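PDB 5NDX: glycosyl hydrolase from Rhizobium leguminosarum bv. trifolii, which is the bacterial orthologue of human alpha-L-iduronidase and, as a family 39 glycoside hydrolase, probably hydrolyses O-glycosidic bonds of iduronosides. Local coordinates for residues W116-D125 / Y162-I173; G406-V415 / V514-V524. The protein carries 2 engineered substitutions. One frame throughout, in Å; residues are numbered along the deposited sequence.

Contact 1: residues W116-D125 / Y162-I173; sequences WRDLVTATVD and YYDACVAGLDAI
Thr121 and Gly169 make the shorter of two hydrogen bonds between these helices: Thr121 OG1 donates to Gly169 O at 2.6 Å, in the carbonyl plane and on a lone pair. A chi1 of -67° sets that hydroxyl beside its own backbone N, facing the second helix. The other bond is softer. Trp116 NE1 points within its ring plane at Cys166 SG, 3.5 Å away, which also puts the sulfur at the indole edge as a sulfur-aromatic contact.

Among the rings, Tyr162 CD1 lies over one face of the Trp116 indole while Leu119 CD2 takes the opposite face; the two aromatic planes meet obliquely at 54°. Gly169 sets the backbone spacing. Its CA sits 3.4 Å from Arg117 O. With no side chain there, the axes come within 7.3 Å; a CB would run into that oxygen and Val120 CB. Apolar packing fills the rest: Leu170 CD2 takes Val120 CG1 at 3.6 Å and Val124 CG2 at 3.5 Å, and Val124 CG1 packs against Ile173 CB.

These are successive outer helices of the TIM barrel, 110-131 and 155-171; strand 140-142, between them in the chain, supplies Phe141 beneath the pair, touched by Val124 and Leu170.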
ATOM      1  N   TRP A 116      30.627   9.187  -2.604  1.00 50.57           N
ATOM      2  CA  TRP A 116      29.186   9.023  -2.404  1.00 52.20           C
ATOM      3  C   TRP A 116      28.394   9.803  -3.453  1.00 52.88           C
ATOM      4  O   TRP A 116      27.511   9.234  -4.094  1.00 50.85           O
ATOM      5  CB  TRP A 116      28.739   9.438  -0.992  1.00 51.53           C
ATOM      6  CG  TRP A 116      27.311   9.078  -0.743  1.00 51.65           C
ATOM      7  CD1 TRP A 116      26.221   9.896  -0.870  1.00 48.21           C
ATOM      8  CD2 TRP A 116      26.813   7.793  -0.362  1.00 50.10           C
ATOM      9  NE1 TRP A 116      25.077   9.205  -0.565  1.00 48.58           N
ATOM     10  CE2 TRP A 116      25.403   7.905  -0.268  1.00 49.89           C
ATOM     11  CE3 TRP A 116      27.411   6.553  -0.106  1.00 49.87           C
ATOM     12  CZ2 TRP A 116      24.581   6.815   0.090  1.00 47.88           C
ATOM     13  CZ3 TRP A 116      26.595   5.468   0.275  1.00 50.06           C
ATOM     14  CH2 TRP A 116      25.194   5.615   0.375  1.00 48.53           C
ATOM     15  N   ARG A 117      28.744  11.077  -3.645  1.00 52.44           N
ATOM     16  CA  ARG A 117      28.183  11.887  -4.721  1.00 52.40           C
ATOM     17  C   ARG A 117      28.269  11.140  -6.057  1.00 52.76           C
ATOM     18  O   ARG A 117      27.275  11.062  -6.829  1.00 51.50           O
ATOM     19  CB  ARG A 117      28.856  13.250  -4.798  1.00 50.93           C
ATOM     20  CG  ARG A 117      28.396  14.138  -5.961  1.00 53.99           C
ATOM     21  CD  ARG A 117      29.497  15.114  -6.428  1.00 54.97           C
ATOM     22  NE  ARG A 117      30.718  14.426  -6.878  1.00 58.17           N
ATOM     23  CZ  ARG A 117      31.956  14.974  -6.926  1.00 62.91           C
ATOM     24  NH1 ARG A 117      32.185  16.238  -6.564  1.00 61.49           N
ATOM     25  NH2 ARG A 117      32.992  14.243  -7.320  1.00 61.05           N
ATOM     26  N   ASP A 118      29.427  10.552  -6.310  1.00 51.62           N
ATOM     27  CA  ASP A 118      29.638   9.879  -7.588  1.00 52.40           C
ATOM     28  C   ASP A 118      28.801   8.606  -7.701  1.00 48.56           C
ATOM     29  O   ASP A 118      28.355   8.290  -8.776  1.00 47.70           O
ATOM     30  CB  ASP A 118      31.115   9.554  -7.808  1.00 55.56           C
ATOM     31  CG  ASP A 118      31.989  10.813  -8.021  1.00 59.45           C
ATOM     32  OD1 ASP A 118      31.475  11.922  -8.323  1.00 60.44           O
ATOM     33  OD2 ASP A 118      33.210  10.656  -7.899  1.00 60.46           O
ATOM     34  N   LEU A 119      28.616   7.885  -6.597  1.00 46.88           N
ATOM     35  CA  LEU A 119      27.718   6.718  -6.558  1.00 47.14           C
ATOM     36  C   LEU A 119      26.259   7.109  -6.941  1.00 45.35           C
ATOM     37  O   LEU A 119      25.638   6.499  -7.810  1.00 43.22           O
ATOM     38  CB  LEU A 119      27.798   6.066  -5.183  1.00 48.84           C
ATOM     39  CG  LEU A 119      26.707   5.050  -4.872  1.00 48.89           C
ATOM     40  CD1 LEU A 119      26.773   3.903  -5.867  1.00 48.83           C
ATOM     41  CD2 LEU A 119      26.879   4.593  -3.443  1.00 50.10           C
ATOM     42  N   VAL A 120      25.778   8.205  -6.363  1.00 45.44           N
ATOM     43  CA  VAL A 120      24.428   8.698  -6.625  1.00 45.49           C
ATOM     44  C   VAL A 120      24.315   9.078  -8.101  1.00 47.27           C
ATOM     45  O   VAL A 120      23.369   8.680  -8.817  1.00 46.56           O
ATOM     46  CB  VAL A 120      24.059   9.848  -5.653  1.00 44.90           C
ATOM     47  CG1 VAL A 120      22.716  10.481  -6.015  1.00 46.00           C
ATOM     48  CG2 VAL A 120      24.014   9.333  -4.216  1.00 44.36           C
ATOM     49  N   THR A 121      25.304   9.812  -8.589  1.00 45.93           N
ATOM     50  CA  THR A 121      25.339  10.187 -10.002  1.00 43.89           C
ATOM     51  C   THR A 121      25.347   8.959 -10.892  1.00 43.38           C
ATOM     52  O   THR A 121      24.558   8.894 -11.831  1.00 43.93           O
ATOM     53  CB  THR A 121      26.568  11.103 -10.308  1.00 44.81           C
ATOM     54  OG1 THR A 121      26.381  12.351  -9.625  1.00 43.98           O
ATOM     55  CG2 THR A 121      26.682  11.387 -11.800  1.00 44.29           C
ATOM     56  N   ALA A 122      26.208   7.982 -10.591  1.00 42.49           N
ATOM     57  CA  ALA A 122      26.258   6.757 -11.393  1.00 44.40           C
ATOM     58  C   ALA A 122      24.894   5.974 -11.398  1.00 43.52           C
ATOM     59  O   ALA A 122      24.487   5.374 -12.430  1.00 43.69           O
ATOM     60  CB  ALA A 122      27.402   5.860 -10.913  1.00 44.34           C
ATOM     61  N   THR A 123      24.199   6.020 -10.271  1.00 41.52           N
ATOM     62  CA  THR A 123      22.902   5.352 -10.116  1.00 41.76           C
ATOM     63  C   THR A 123      21.895   5.943 -11.071  1.00 41.82           C
ATOM     64  O   THR A 123      21.262   5.235 -11.865  1.00 40.97           O
ATOM     65  CB  THR A 123      22.379   5.506  -8.676  1.00 42.83           C
ATOM     66  OG1 THR A 123      23.355   5.035  -7.749  1.00 41.56           O
ATOM     67  CG2 THR A 123      21.087   4.740  -8.478  1.00 44.53           C
ATOM     68  N   VAL A 124      21.789   7.263 -11.012  1.00 41.47           N
ATOM     69  CA  VAL A 124      20.875   8.005 -11.821  1.00 43.80           C
ATOM     70  C   VAL A 124      21.229   7.874 -13.306  1.00 44.03           C
ATOM     71  O   VAL A 124      20.361   7.682 -14.174  1.00 40.65           O
ATOM     72  CB  VAL A 124      20.845   9.456 -11.314  1.00 47.66           C
ATOM     73  CG1 VAL A 124      20.320  10.385 -12.379  1.00 53.91           C
ATOM     74  CG2 VAL A 124      19.917   9.488 -10.107  1.00 52.19           C
ATOM     75  N   ASP A 125      22.517   7.939 -13.592  1.00 45.67           N
ATOM     76  CA  ASP A 125      22.975   7.696 -14.953  1.00 47.57           C
ATOM     77  C   ASP A 125      22.604   6.304 -15.484  1.00 42.23           C
ATOM     78  O   ASP A 125      22.066   6.162 -16.555  1.00 40.89           O
ATOM     79  CB  ASP A 125      24.488   7.894 -15.047  1.00 52.24           C
ATOM     80  CG  ASP A 125      24.968   7.811 -16.466  1.00 56.55           C
ATOM     81  OD1 ASP A 125      24.716   8.778 -17.192  1.00 60.93           O
ATOM     82  OD2 ASP A 125      25.510   6.752 -16.846  1.00 61.92           O
ATOM     83  N   TYR A 162      26.713  14.142   3.853  1.00 51.77           N
ATOM     84  CA  TYR A 162      25.994  13.061   3.164  1.00 52.10           C
ATOM     85  C   TYR A 162      24.795  13.601   2.356  1.00 48.69           C
ATOM     86  O   TYR A 162      24.656  13.270   1.168  1.00 49.61           O
ATOM     87  CB  TYR A 162      25.613  11.966   4.173  1.00 52.82           C
ATOM     88  CG  TYR A 162      24.438  11.115   3.746  1.00 54.25           C
ATOM     89  CD1 TYR A 162      24.593  10.059   2.831  1.00 54.70           C
ATOM     90  CD2 TYR A 162      23.179  11.371   4.245  1.00 54.88           C
ATOM     91  CE1 TYR A 162      23.508   9.290   2.437  1.00 54.62           C
ATOM     92  CE2 TYR A 162      22.092  10.616   3.859  1.00 58.62           C
ATOM     93  CZ  TYR A 162      22.260   9.597   2.934  1.00 57.27           C
ATOM     94  OH  TYR A 162      21.157   8.883   2.585  1.00 56.10           O
ATOM     95  N   TYR A 163      23.979  14.455   2.975  1.00 47.43           N
ATOM     96  CA  TYR A 163      22.844  15.127   2.283  1.00 46.93           C
ATOM     97  C   TYR A 163      23.341  15.933   1.073  1.00 48.82           C
ATOM     98  O   TYR A 163      22.838  15.798  -0.061  1.00 48.06           O
ATOM     99  CB  TYR A 163      22.028  16.021   3.251  1.00 46.75           C
ATOM    100  CG  TYR A 163      20.765  16.506   2.612  1.00 46.27           C
ATOM    101  CD1 TYR A 163      19.626  15.695   2.590  1.00 46.47           C
ATOM    102  CD2 TYR A 163      20.734  17.691   1.912  1.00 45.57           C
ATOM    103  CE1 TYR A 163      18.482  16.076   1.922  1.00 45.75           C
ATOM    104  CE2 TYR A 163      19.609  18.092   1.245  1.00 46.64           C
ATOM    105  CZ  TYR A 163      18.466  17.275   1.248  1.00 47.03           C
ATOM    106  OH  TYR A 163      17.328  17.643   0.559  1.00 44.10           O
ATOM    107  N   ASP A 164      24.385  16.731   1.306  1.00 51.67           N
ATOM    108  CA  ASP A 164      25.034  17.529   0.254  1.00 50.10           C
ATOM    109  C   ASP A 164      25.450  16.695  -0.925  1.00 46.14           C
ATOM    110  O   ASP A 164      25.286  17.101  -2.057  1.00 47.84           O
ATOM    111  CB  ASP A 164      26.287  18.241   0.802  1.00 54.10           C
ATOM    112  CG  ASP A 164      25.966  19.315   1.821  1.00 57.71           C
ATOM    113  OD1 ASP A 164      24.888  19.919   1.723  1.00 60.32           O
ATOM    114  OD2 ASP A 164      26.811  19.579   2.720  1.00 60.70           O
ATOM    115  N   ALA A 165      26.014  15.532  -0.628  1.00 46.02           N
ATOM    116  CA  ALA A 165      26.525  14.601  -1.640  1.00 46.17           C
ATOM    117  C   ALA A 165      25.384  13.957  -2.432  1.00 46.36           C
ATOM    118  O   ALA A 165      25.471  13.827  -3.672  1.00 45.50           O
ATOM    119  CB  ALA A 165      27.364  13.527  -0.958  1.00 45.69           C
ATOM    120  N   CYS A 166      24.328  13.535  -1.711  1.00 44.06           N
ATOM    121  CA  CYS A 166      23.093  13.077  -2.381  1.00 44.91           C
ATOM    122  C   CYS A 166      22.579  14.115  -3.374  1.00 44.04           C
ATOM    123  O   CYS A 166      22.323  13.776  -4.513  1.00 43.41           O
ATOM    124  CB  CYS A 166      21.981  12.777  -1.368  1.00 44.14           C
ATOM    125  SG  CYS A 166      22.356  11.367  -0.351  1.00 45.47           S
ATOM    126  N   VAL A 167      22.438  15.368  -2.928  1.00 45.53           N
ATOM    127  CA  VAL A 167      21.883  16.436  -3.766  1.00 46.23           C
ATOM    128  C   VAL A 167      22.809  16.745  -4.934  1.00 49.11           C
ATOM    129  O   VAL A 167      22.339  16.886  -6.096  1.00 47.29           O
ATOM    130  CB  VAL A 167      21.599  17.721  -2.951  1.00 48.42           C
ATOM    131  CG1 VAL A 167      21.423  18.956  -3.834  1.00 50.26           C
ATOM    132  CG2 VAL A 167      20.360  17.529  -2.091  1.00 49.86           C
ATOM    133  N   ALA A 168      24.110  16.882  -4.654  1.00 49.94           N
ATOM    134  CA  ALA A 168      25.070  17.144  -5.783  1.00 51.03           C
ATOM    135  C   ALA A 168      25.080  15.950  -6.747  1.00 49.41           C
ATOM    136  O   ALA A 168      25.185  16.125  -7.963  1.00 48.69           O
ATOM    137  CB  ALA A 168      26.471  17.403  -5.259  1.00 52.45           C
ATOM    138  N   GLY A 169      24.957  14.736  -6.195  1.00 48.76           N
ATOM    139  CA  GLY A 169      24.941  13.533  -7.034  1.00 49.87           C
ATOM    140  C   GLY A 169      23.780  13.483  -8.017  1.00 48.85           C
ATOM    141  O   GLY A 169      23.932  13.091  -9.188  1.00 49.79           O
ATOM    142  N   LEU A 170      22.606  13.880  -7.544  1.00 47.64           N
ATOM    143  CA  LEU A 170      21.437  13.942  -8.435  1.00 47.27           C
ATOM    144  C   LEU A 170      21.589  15.130  -9.400  1.00 48.42           C
ATOM    145  O   LEU A 170      21.228  15.012 -10.570  1.00 44.48           O
ATOM    146  CB  LEU A 170      20.134  14.114  -7.644  1.00 44.86           C
ATOM    147  CG  LEU A 170      19.798  13.001  -6.637  1.00 44.74           C
ATOM    148  CD1 LEU A 170      18.581  13.371  -5.808  1.00 45.43           C
ATOM    149  CD2 LEU A 170      19.569  11.682  -7.340  1.00 44.04           C
ATOM    150  N   ASP A 171      22.014  16.279  -8.878  1.00 49.84           N
ATOM    151  CA  ASP A 171      22.148  17.503  -9.711  1.00 55.14           C
ATOM    152  C   ASP A 171      23.108  17.310 -10.900  1.00 56.30           C
ATOM    153  O   ASP A 171      22.844  17.858 -11.955  1.00 59.51           O
ATOM    154  CB  ASP A 171      22.558  18.739  -8.882  1.00 55.01           C
ATOM    155  CG  ASP A 171      21.400  19.303  -8.050  1.00 57.97           C
ATOM    156  OD1 ASP A 171      20.302  18.717  -8.087  1.00 55.07           O
ATOM    157  OD2 ASP A 171      21.568  20.335  -7.354  1.00 59.93           O
ATOM    158  N   ALA A 172      24.154  16.478 -10.758  1.00 55.72           N
ATOM    159  CA  ALA A 172      25.059  16.211 -11.898  1.00 57.52           C
ATOM    160  C   ALA A 172      24.326  15.684 -13.129  1.00 57.52           C
ATOM    161  O   ALA A 172      24.752  15.930 -14.218  1.00 61.26           O
ATOM    162  CB  ALA A 172      26.176  15.247 -11.518  1.00 54.59           C
ATOM    163  N   ILE A 173      23.240  14.952 -12.964  1.00 54.62           N
ATOM    164  CA  ILE A 173      22.498  14.443 -14.103  1.00 54.84           C
ATOM    165  C   ILE A 173      21.199  15.213 -14.262  1.00 53.25           C
ATOM    166  O   ILE A 173      20.818  15.499 -15.392  1.00 50.07           O
ATOM    167  CB  ILE A 173      22.123  12.960 -13.930  1.00 61.19           C
ATOM    168  CG1 ILE A 173      23.367  12.074 -13.853  1.00 62.64           C
ATOM    169  CG2 ILE A 173      21.174  12.501 -15.054  1.00 62.77           C
ATOM    170  CD1 ILE A 173      23.847  11.553 -15.194  1.00 64.30           C
TER

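Contact 2: residues G406-V415 / V514-V524; sequences GVSISLIHSV and VPLPSLTQVLV. Unlike the reference sequence in segment 406-415: Val407 (reference Leu).
Leu411 O is gripped twice: Thr520 N donates to it across the strands at 2.9 Å, and water 1 donates to it at 2.7 Å. The same water gives its second hydrogen to Ser518 OG and hydrogen-bonds Thr520 OG1, which also hydrogen-bonds Arg444 NE. A second polar cluster forms where Gln521 bends at chi2 (71°) and brings its amide back over the neighbouring strand, across two serines. Gln521 OE1 accepts from Ser410 OG at 2.6 Å, in the carbonyl plane and on a lone pair, while Gln521 NE2 donates within the amide plane to Ser408 OG at 2.9 Å. Both ends of the buried amide thus have a partner, which restrains its rotation. A leucine in place of Gln521 would probably leave the Ser410 hydroxyl without its acceptor and Ser408 OG without this donor, relying on Thr374.

Seven antiparallel bridges, from Val407 (leucine in the reference) with Val524 to His413 with Ser518, join strands 407-413 and 518-524 at 165° within one layer of the beta-sandwich, as in human alpha-L-iduronidase. The cis peptide before Pro517 lies at the corner where the chain leaves strand 508-516, which pairs with strand 422-431 instead. Here Leu516 CB sits over one face of the His413 ring in a CH-pi contact, 3.9 Å from its centroid, and Val514 O lies at the ring edge, 3.0 Å from His413 CD2. Leu411 CD2 also meets Val514 CG2. On the other face of the sheet Ile412 CG1 and Leu519 CD1 run alongside each other at 3.7 Å, and Ala289 of helix 282-300 packs against both residues.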
ATOM      1  N   GLY A 406     -20.735   9.488 -10.768  1.00 41.34           N
ATOM      2  CA  GLY A 406     -20.892   8.403  -9.799  1.00 41.78           C
ATOM      3  C   GLY A 406     -19.983   8.659  -8.626  1.00 38.82           C
ATOM      4  O   GLY A 406     -19.249   9.667  -8.629  1.00 37.99           O
ATOM      5  N   VAL A 407     -20.094   7.808  -7.599  1.00 35.91           N
ATOM      6  CA  VAL A 407     -19.370   8.045  -6.369  1.00 34.67           C
ATOM      7  C   VAL A 407     -18.654   6.797  -5.882  1.00 32.40           C
ATOM      8  O   VAL A 407     -19.038   5.682  -6.209  1.00 32.14           O
ATOM      9  CB  VAL A 407     -20.268   8.657  -5.269  1.00 37.36           C
ATOM     10  CG1 VAL A 407     -20.883   9.954  -5.778  1.00 38.46           C
ATOM     11  CG2 VAL A 407     -21.351   7.696  -4.810  1.00 37.80           C
ATOM     12  N   SER A 408     -17.591   7.034  -5.119  1.00 30.79           N
ATOM     13  CA  SER A 408     -16.917   6.038  -4.348  1.00 30.87           C
ATOM     14  C   SER A 408     -16.807   6.597  -2.954  1.00 29.37           C
ATOM     15  O   SER A 408     -16.205   7.668  -2.728  1.00 28.17           O
ATOM     16  CB  SER A 408     -15.521   5.751  -4.899  1.00 31.86           C
ATOM     17  OG  SER A 408     -14.868   4.745  -4.109  1.00 31.59           O
ATOM     18  N   ILE A 409     -17.362   5.852  -2.008  1.00 28.62           N
ATOM     19  CA  ILE A 409     -17.423   6.268  -0.613  1.00 28.73           C
ATOM     20  C   ILE A 409     -16.814   5.195   0.296  1.00 29.47           C
ATOM     21  O   ILE A 409     -17.241   4.030   0.241  1.00 30.06           O
ATOM     22  CB  ILE A 409     -18.866   6.469  -0.199  1.00 29.12           C
ATOM     23  CG1 ILE A 409     -19.511   7.599  -1.000  1.00 29.52           C
ATOM     24  CG2 ILE A 409     -18.975   6.773   1.315  1.00 30.33           C
ATOM     25  CD1 ILE A 409     -21.006   7.494  -1.032  1.00 30.54           C
ATOM     26  N   SER A 410     -15.821   5.573   1.098  1.00 28.91           N
ATOM     27  CA  SER A 410     -15.313   4.716   2.151  1.00 29.44           C
ATOM     28  C   SER A 410     -16.077   5.052   3.428  1.00 29.55           C
ATOM     29  O   SER A 410     -16.076   6.203   3.878  1.00 30.52           O
ATOM     30  CB  SER A 410     -13.829   4.907   2.363  1.00 28.23           C
ATOM     31  OG  SER A 410     -13.088   4.504   1.237  1.00 28.33           O
ATOM     32  N   LEU A 411     -16.763   4.071   4.005  1.00 29.99           N
ATOM     33  CA  LEU A 411     -17.409   4.239   5.324  1.00 30.51           C
ATOM     34  C   LEU A 411     -16.577   3.423   6.351  1.00 30.73           C
ATOM     35  O   LEU A 411     -16.464   2.179   6.250  1.00 30.29           O
ATOM     36  CB  LEU A 411     -18.825   3.756   5.253  1.00 33.50           C
ATOM     37  CG  LEU A 411     -19.660   4.060   6.491  1.00 37.88           C
ATOM     38  CD1 LEU A 411     -19.838   5.566   6.692  1.00 39.50           C
ATOM     39  CD2 LEU A 411     -21.007   3.376   6.346  1.00 39.55           C
ATOM     40  N   ILE A 412     -16.007   4.127   7.327  1.00 28.51           N
ATOM     41  CA  ILE A 412     -15.000   3.603   8.225  1.00 29.19           C
ATOM     42  C   ILE A 412     -15.613   3.526   9.644  1.00 31.30           C
ATOM     43  O   ILE A 412     -16.141   4.534  10.113  1.00 32.21           O
ATOM     44  CB  ILE A 412     -13.829   4.575   8.251  1.00 29.29           C
ATOM     45  CG1 ILE A 412     -13.255   4.791   6.850  1.00 28.16           C
ATOM     46  CG2 ILE A 412     -12.746   4.122   9.221  1.00 30.38           C
ATOM     47  CD1 ILE A 412     -12.477   6.086   6.726  1.00 29.63           C
ATOM     48  N   HIS A 413     -15.615   2.360  10.292  1.00 29.32           N
ATOM     49  CA  HIS A 413     -16.075   2.286  11.698  1.00 30.13           C
ATOM     50  C   HIS A 413     -14.920   1.691  12.466  1.00 30.28           C
ATOM     51  O   HIS A 413     -14.627   0.505  12.336  1.00 29.35           O
ATOM     52  CB  HIS A 413     -17.337   1.474  11.746  1.00 30.43           C
ATOM     53  CG  HIS A 413     -18.138   1.593  13.004  1.00 30.50           C
ATOM     54  ND1 HIS A 413     -17.968   2.587  13.958  1.00 34.26           N
ATOM     55  CD2 HIS A 413     -19.166   0.846  13.442  1.00 30.34           C
ATOM     56  CE1 HIS A 413     -18.852   2.435  14.930  1.00 30.19           C
ATOM     57  NE2 HIS A 413     -19.606   1.399  14.630  1.00 32.02           N
ATOM     58  N   SER A 414     -14.180   2.564  13.130  1.00 28.95           N
ATOM     59  CA  SER A 414     -12.922   2.211  13.722  1.00 31.17           C
ATOM     60  C   SER A 414     -12.661   3.129  14.915  1.00 32.36           C
ATOM     61  O   SER A 414     -12.812   4.364  14.815  1.00 29.80           O
ATOM     62  CB  SER A 414     -11.793   2.344  12.690  1.00 31.20           C
ATOM     63  OG  SER A 414     -10.493   2.241  13.252  1.00 30.06           O
ATOM     64  N   VAL A 415     -12.275   2.509  16.037  1.00 32.13           N
ATOM     65  CA  VAL A 415     -11.714   3.232  17.196  1.00 32.11           C
ATOM     66  C   VAL A 415     -10.315   2.665  17.523  1.00 32.64           C
ATOM     67  O   VAL A 415      -9.965   1.540  17.111  1.00 31.27           O
ATOM     68  CB  VAL A 415     -12.615   3.099  18.453  1.00 33.89           C
ATOM     69  CG1 VAL A 415     -14.005   3.738  18.219  1.00 33.87           C
ATOM     70  CG2 VAL A 415     -12.805   1.631  18.866  1.00 33.42           C
ATOM     71  N   VAL A 514     -23.311  -1.714  10.169  1.00 32.07           N
ATOM     72  CA  VAL A 514     -21.927  -1.271  10.159  1.00 32.71           C
ATOM     73  C   VAL A 514     -21.225  -1.752  11.447  1.00 32.34           C
ATOM     74  O   VAL A 514     -21.258  -1.076  12.435  1.00 29.93           O
ATOM     75  CB  VAL A 514     -21.857   0.249  10.032  1.00 32.45           C
ATOM     76  CG1 VAL A 514     -20.442   0.724  10.007  1.00 33.71           C
ATOM     77  CG2 VAL A 514     -22.556   0.709   8.762  1.00 34.55           C
ATOM     78  N   PRO A 515     -20.569  -2.923  11.400  1.00 31.65           N
ATOM     79  CA  PRO A 515     -19.845  -3.377  12.593  1.00 31.87           C
ATOM     80  C   PRO A 515     -18.653  -2.525  12.957  1.00 30.61           C
ATOM     81  O   PRO A 515     -18.087  -1.862  12.106  1.00 29.38           O
ATOM     82  CB  PRO A 515     -19.363  -4.783  12.219  1.00 31.89           C
ATOM     83  CG  PRO A 515     -20.165  -5.179  11.011  1.00 31.90           C
ATOM     84  CD  PRO A 515     -20.516  -3.897  10.304  1.00 31.16           C
ATOM     85  N   LEU A 516     -18.327  -2.542  14.243  1.00 30.20           N
ATOM     86  CA  LEU A 516     -17.096  -1.998  14.775  1.00 31.05           C
ATOM     87  C   LEU A 516     -16.179  -3.191  15.083  1.00 30.76           C
ATOM     88  O   LEU A 516     -16.529  -4.026  15.929  1.00 32.88           O
ATOM     89  CB  LEU A 516     -17.364  -1.191  16.035  1.00 30.75           C
ATOM     90  CG  LEU A 516     -16.132  -0.677  16.789  1.00 31.13           C
ATOM     91  CD1 LEU A 516     -15.469   0.353  15.931  1.00 31.12           C
ATOM     92  CD2 LEU A 516     -16.561  -0.068  18.142  1.00 33.83           C
ATOM     93  N   PRO A 517     -15.009  -3.305  14.453  1.00 30.24           N
ATOM     94  CA  PRO A 517     -14.536  -2.499  13.331  1.00 28.95           C
ATOM     95  C   PRO A 517     -14.982  -3.004  11.965  1.00 28.34           C
ATOM     96  O   PRO A 517     -15.281  -4.186  11.801  1.00 28.86           O
ATOM     97  CB  PRO A 517     -13.028  -2.648  13.420  1.00 29.34           C
ATOM     98  CG  PRO A 517     -12.785  -3.981  14.031  1.00 29.53           C
ATOM     99  CD  PRO A 517     -14.003  -4.325  14.860  1.00 29.72           C
ATOM    100  N   SER A 518     -15.009  -2.093  10.991  1.00 27.98           N
ATOM    101  CA  SER A 518     -15.268  -2.467   9.611  1.00 27.90           C
ATOM    102  C   SER A 518     -14.903  -1.362   8.671  1.00 28.29           C
ATOM    103  O   SER A 518     -14.769  -0.196   9.067  1.00 27.35           O
ATOM    104  CB  SER A 518     -16.758  -2.866   9.407  1.00 28.14           C
ATOM    105  OG  SER A 518     -17.607  -1.707   9.496  1.00 29.25           O
ATOM    106  N   LEU A 519     -14.663  -1.765   7.426  1.00 28.47           N
ATOM    107  CA  LEU A 519     -14.479  -0.833   6.326  1.00 29.41           C
ATOM    108  C   LEU A 519     -15.451  -1.253   5.245  1.00 28.26           C
ATOM    109  O   LEU A 519     -15.460  -2.410   4.849  1.00 28.54           O
ATOM    110  CB  LEU A 519     -13.044  -0.914   5.774  1.00 28.82           C
ATOM    111  CG  LEU A 519     -12.724   0.055   4.637  1.00 29.24           C
ATOM    112  CD1 LEU A 519     -12.908   1.519   5.057  1.00 30.03           C
ATOM    113  CD2 LEU A 519     -11.264  -0.155   4.147  1.00 30.42           C
ATOM    114  N   THR A 520     -16.242  -0.321   4.776  1.00 27.86           N
ATOM    115  CA  THR A 520     -17.193  -0.554   3.708  1.00 28.94           C
ATOM    116  C   THR A 520     -16.846   0.389   2.537  1.00 29.33           C
ATOM    117  O   THR A 520     -16.631   1.579   2.744  1.00 28.32           O
ATOM    118  CB  THR A 520     -18.614  -0.229   4.140  1.00 28.97           C
ATOM    119  OG1 THR A 520     -18.943  -0.926   5.336  1.00 31.49           O
ATOM    120  CG2 THR A 520     -19.652  -0.612   3.096  1.00 29.47           C
ATOM    121  N   GLN A 521     -16.843  -0.130   1.313  1.00 28.87           N
ATOM    122  CA  GLN A 521     -16.692   0.748   0.123  1.00 28.58           C
ATOM    123  C   GLN A 521     -17.994   0.684  -0.669  1.00 29.24           C
ATOM    124  O   GLN A 521     -18.480  -0.405  -0.989  1.00 29.55           O
ATOM    125  CB  GLN A 521     -15.499   0.299  -0.717  1.00 28.83           C
ATOM    126  CG  GLN A 521     -14.977   1.363  -1.651  1.00 28.49           C
ATOM    127  CD  GLN A 521     -14.273   2.460  -0.920  1.00 30.29           C
ATOM    128  OE1 GLN A 521     -13.759   2.272   0.201  1.00 31.36           O
ATOM    129  NE2 GLN A 521     -14.213   3.634  -1.545  1.00 30.12           N
ATOM    130  N   VAL A 522     -18.607   1.847  -0.896  1.00 29.68           N
ATOM    131  CA  VAL A 522     -19.829   1.946  -1.668  1.00 29.00           C
ATOM    132  C   VAL A 522     -19.458   2.608  -3.025  1.00 31.12           C
ATOM    133  O   VAL A 522     -18.962   3.739  -3.058  1.00 30.43           O
ATOM    134  CB  VAL A 522     -20.834   2.825  -0.945  1.00 30.24           C
ATOM    135  CG1 VAL A 522     -22.148   2.892  -1.736  1.00 30.40           C
ATOM    136  CG2 VAL A 522     -21.050   2.311   0.514  1.00 29.98           C
ATOM    137  N   LEU A 523     -19.702   1.899  -4.117  1.00 30.71           N
ATOM    138  CA  LEU A 523     -19.476   2.397  -5.451  1.00 32.00           C
ATOM    139  C   LEU A 523     -20.829   2.513  -6.092  1.00 33.21           C
ATOM    140  O   LEU A 523     -21.613   1.548  -6.056  1.00 34.42           O
ATOM    141  CB  LEU A 523     -18.626   1.419  -6.254  1.00 34.54           C
ATOM    142  CG  LEU A 523     -17.260   1.064  -5.643  1.00 37.16           C
ATOM    143  CD1 LEU A 523     -16.562  -0.061  -6.418  1.00 41.32           C
ATOM    144  CD2 LEU A 523     -16.390   2.268  -5.594  1.00 36.55           C
ATOM    145  N   VAL A 524     -21.133   3.701  -6.600  1.00 31.14           N
ATOM    146  CA  VAL A 524     -22.361   3.941  -7.357  1.00 32.94           C
ATOM    147  C   VAL A 524     -21.911   4.449  -8.736  1.00 33.99           C
ATOM    148  O   VAL A 524     -21.359   5.546  -8.837  1.00 32.58           O
ATOM    149  CB  VAL A 524     -23.235   4.974  -6.694  1.00 33.74           C
ATOM    150  CG1 VAL A 524     -24.500   5.179  -7.508  1.00 36.26           C
ATOM    151  CG2 VAL A 524     -23.620   4.539  -5.270  1.00 33.79           C
TER
HETATM  152  O   HOH W   1     -17.911   0.187   7.475  1.00 29.62           O

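Contact 1 is complete before the chain reaches contact 2, and the two lie on opposite sides of its centre: about 45 Å between centres, about 33 Å between nearest atoms. They share no helix or strand. Contact 1 belongs to the outer helical layer of the TIM barrel, whose eight parallel strands carry several of the residues around one of the two bound copies of a 4-methylumbelliferyl uronide; contact 2 lies in the beta-sandwich, apart from the ligand pockets and the predicted proton-donor position. The two parts are not separate beads, because barrel helix 282-300 packs on the sheet at contact 2, and strand 4-10, which precedes the barrel, joins the strands of that same sandwich.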